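Local coordinates for peptidoglycan-N-acetylglucosamine deacetylase BC_1974 (Bacillus cereus, PDB 5N1P), which removes acetyl groups from N-acetylglucosamine residues of peptidoglycan, using a bound metal ion such as zinc to help hydrolyse the amide, at residues A4-D9 with I160-I165. Sequence-based numbering, arbitrary orientation.
With 8GK (~{N}-oxidanylnaphthalene-1-carboxamide), chain E.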
loop_
_atom_site.group_PDB
_atom_site.type_symbol
_atom_site.label_atom_id
_atom_site.label_comp_id
_atom_site.label_asym_id
_atom_site.label_seq_id
_atom_site.Cartn_x
_atom_site.Cartn_y
_atom_site.Cartn_z
ATOM N N ALA A 4 -4.074 -12.845 1.275
ATOM C CA ALA A 4 -3.818 -11.637 2.048
ATOM C C ALA A 4 -2.942 -10.706 1.236
ATOM O O ALA A 4 -1.888 -11.107 0.739
ATOM C CB ALA A 4 -3.147 -11.971 3.381
ATOM N N TYR A 5 -3.384 -9.462 1.104
ATOM C CA TYR A 5 -2.620 -8.445 0.398
ATOM C C TYR A 5 -2.026 -7.456 1.382
ATOM O O TYR A 5 -2.709 -6.532 1.845
ATOM C CB TYR A 5 -3.503 -7.708 -0.610
ATOM C CG TYR A 5 -4.057 -8.589 -1.701
ATOM C CD1 TYR A 5 -3.406 -8.697 -2.926
ATOM C CD2 TYR A 5 -5.237 -9.312 -1.511
ATOM C CE1 TYR A 5 -3.906 -9.507 -3.926
ATOM C CE2 TYR A 5 -5.746 -10.120 -2.509
ATOM C CZ TYR A 5 -5.074 -10.208 -3.717
ATOM O OH TYR A 5 -5.569 -11.011 -4.715
ATOM N N LEU A 6 -0.769 -7.671 1.741
ATOM C CA LEU A 6 -0.067 -6.720 2.580
ATOM C C LEU A 6 0.219 -5.494 1.743
ATOM O O LEU A 6 0.761 -5.614 0.643
ATOM C CB LEU A 6 1.240 -7.294 3.108
ATOM C CG LEU A 6 1.207 -8.262 4.279
ATOM C CD1 LEU A 6 2.600 -8.786 4.555
ATOM C CD2 LEU A 6 0.636 -7.560 5.510
ATOM N N THR A 7 -0.135 -4.323 2.245
ATOM C CA THR A 7 0.170 -3.087 1.515
ATOM C C THR A 7 0.913 -2.110 2.418
ATOM O O THR A 7 0.605 -1.976 3.610
ATOM C CB THR A 7 -1.100 -2.396 0.930
ATOM O OG1 THR A 7 -1.905 -1.827 1.983
ATOM C CG2 THR A 7 -1.937 -3.395 0.114
ATOM N N PHE A 8 1.907 -1.440 1.847
ATOM C CA PHE A 8 2.781 -0.568 2.619
ATOM C C PHE A 8 2.801 0.804 1.990
ATOM O O PHE A 8 3.210 0.949 0.845
ATOM C CB PHE A 8 4.202 -1.130 2.680
ATOM C CG PHE A 8 4.286 -2.472 3.327
ATOM C CD1 PHE A 8 4.340 -2.574 4.704
ATOM C CD2 PHE A 8 4.263 -3.633 2.559
ATOM C CE1 PHE A 8 4.398 -3.826 5.328
ATOM C CE2 PHE A 8 4.322 -4.888 3.171
ATOM C CZ PHE A 8 4.380 -4.979 4.560
ATOM N N ASP A 9 2.378 1.799 2.759
ATOM C CA ASP A 9 2.263 3.186 2.306
ATOM C C ASP A 9 3.406 4.084 2.781
ATOM O O ASP A 9 4.005 3.840 3.834
ATOM C CB ASP A 9 0.969 3.823 2.830
ATOM C CG ASP A 9 -0.287 3.310 2.148
ATOM O OD1 ASP A 9 -0.195 2.432 1.278
ATOM O OD2 ASP A 9 -1.392 3.805 2.515
ATOM N N ILE A 160 -4.437 -5.287 3.705
ATOM C CA ILE A 160 -3.958 -4.823 4.999
ATOM C C ILE A 160 -3.139 -3.538 4.881
ATOM O O ILE A 160 -2.145 -3.497 4.152
ATOM C CB ILE A 160 -3.105 -5.902 5.673
ATOM C CG1 ILE A 160 -3.932 -7.184 5.836
ATOM C CG2 ILE A 160 -2.580 -5.398 7.006
ATOM C CD1 ILE A 160 -3.087 -8.424 5.983
ATOM N N LEU A 161 -3.547 -2.502 5.609
ATOM C CA LEU A 161 -2.865 -1.211 5.597
ATOM C C LEU A 161 -1.750 -1.146 6.629
ATOM O O LEU A 161 -1.999 -1.238 7.840
ATOM C CB LEU A 161 -3.854 -0.063 5.858
ATOM C CG LEU A 161 -3.206 1.314 6.042
ATOM C CD1 LEU A 161 -2.535 1.810 4.750
ATOM C CD2 LEU A 161 -4.215 2.340 6.563
ATOM N N MET A 162 -0.527 -0.990 6.129
ATOM C CA MET A 162 0.638 -0.755 6.967
ATOM C C MET A 162 1.502 0.337 6.336
ATOM O O MET A 162 1.237 0.793 5.222
ATOM C CB MET A 162 1.451 -2.037 7.154
ATOM C CG MET A 162 0.647 -3.122 7.809
ATOM S SD MET A 162 1.571 -4.622 8.091
ATOM C CE MET A 162 2.620 -4.089 9.439
ATOM N N HIS A 163 2.531 0.754 7.062
ATOM C CA HIS A 163 3.408 1.825 6.606
ATOM C C HIS A 163 4.845 1.410 6.829
ATOM O O HIS A 163 5.261 1.242 7.979
ATOM C CB HIS A 163 3.097 3.140 7.349
ATOM C CG HIS A 163 1.682 3.606 7.187
ATOM N ND1 HIS A 163 0.641 3.112 7.944
ATOM C CD2 HIS A 163 1.133 4.512 6.341
ATOM C CE1 HIS A 163 -0.486 3.700 7.579
ATOM N NE2 HIS A 163 -0.214 4.550 6.604
ATOM N N ASP A 164 5.616 1.230 5.755
ATOM C CA ASP A 164 6.976 0.708 5.928
ATOM C C ASP A 164 7.967 1.787 6.369
ATOM O O ASP A 164 9.139 1.488 6.575
ATOM C CB ASP A 164 7.482 -0.009 4.661
ATOM C CG ASP A 164 7.469 0.873 3.417
ATOM O OD1 ASP A 164 6.494 1.624 3.231
ATOM O OD2 ASP A 164 8.430 0.789 2.612
ATOM N N ILE A 165 7.488 3.012 6.576
ATOM C CA ILE A 165 8.359 4.092 7.038
ATOM C C ILE A 165 8.468 4.114 8.559
ATOM O O ILE A 165 9.195 4.928 9.119
ATOM C CB ILE A 165 7.871 5.461 6.544
ATOM C CG1 ILE A 165 6.426 5.701 6.972
ATOM C CG2 ILE A 165 8.021 5.520 5.042
ATOM C CD1 ILE A 165 6.012 7.164 6.937
HETATM C C1 8GK E . -2.862 6.979 4.623
HETATM C C2 8GK E . -3.940 7.231 5.625
HETATM C C3 8GK E . -3.724 8.204 6.591
HETATM C C4 8GK E . -4.716 8.477 7.527
HETATM C C5 8GK E . -5.928 7.786 7.491
HETATM C C6 8GK E . -6.142 6.815 6.520
HETATM C C7 8GK E . -5.146 6.542 5.583
HETATM C C8 8GK E . -4.483 9.447 8.492
HETATM C C9 8GK E . -3.275 10.139 8.533
HETATM C C10 8GK E . -2.285 9.862 7.598
HETATM C C11 8GK E . -2.516 8.895 6.628
HETATM O O12 8GK E . -2.636 7.870 3.830
HETATM N N13 8GK E . -2.156 5.849 4.619
HETATM O O14 8GK E . -0.823 5.938 4.220
HETATM O O HOH W 1 5.641 2.485 0.783
#
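Leu6, Phe8, Ile160 and Met162 pack on one face of two neighbouring parallel strands. The branch tip Leu6 CD2 fills the notch between Ile160 CD1, 3.9 Å away, and Met162 SD. Met162 CG lies beside the backbone N (chi1 -60°) and the chain is extended at chi2 (-178°), which carries the sulfur to Phe8 in an oblique Met-aromatic contact, 5.1 Å from the ring centroid; unbranched, it can lie alongside the ring, Met162 CB 3.8 Å from Phe8 CD1. Helix 167-182 packs on this face. Backbone hydrogen bonds run from Ile160 N to Tyr5 O, Met162 N to Thr7 O and Asp9 N to Met162 O.

On the other face, threonine's short hydroxyl can reach back to the backbone: Ile160 O is gripped by Thr7 N and, from above the carbonyl plane, by Thr7 OG1 at 2.7 Å. Arg97 bonds this hydroxyl and salt-bridges Asp9 OD1. Leu161 CD1 butts against Asp9 OD2 at 3.2 Å. Asp9 OD2 and His163 NE2 each approach the inhibitor's O14 to 2.8 Å; Asp130 holds His163 ND1. Asp9, the inferred proton acceptor, and His163, the inferred donor, line the inhibitor pocket beside the zinc, which Asp10, His59 and His63 bind, at the C-terminal strand ends, as in the NodB-homology fold of CE4 deacetylases.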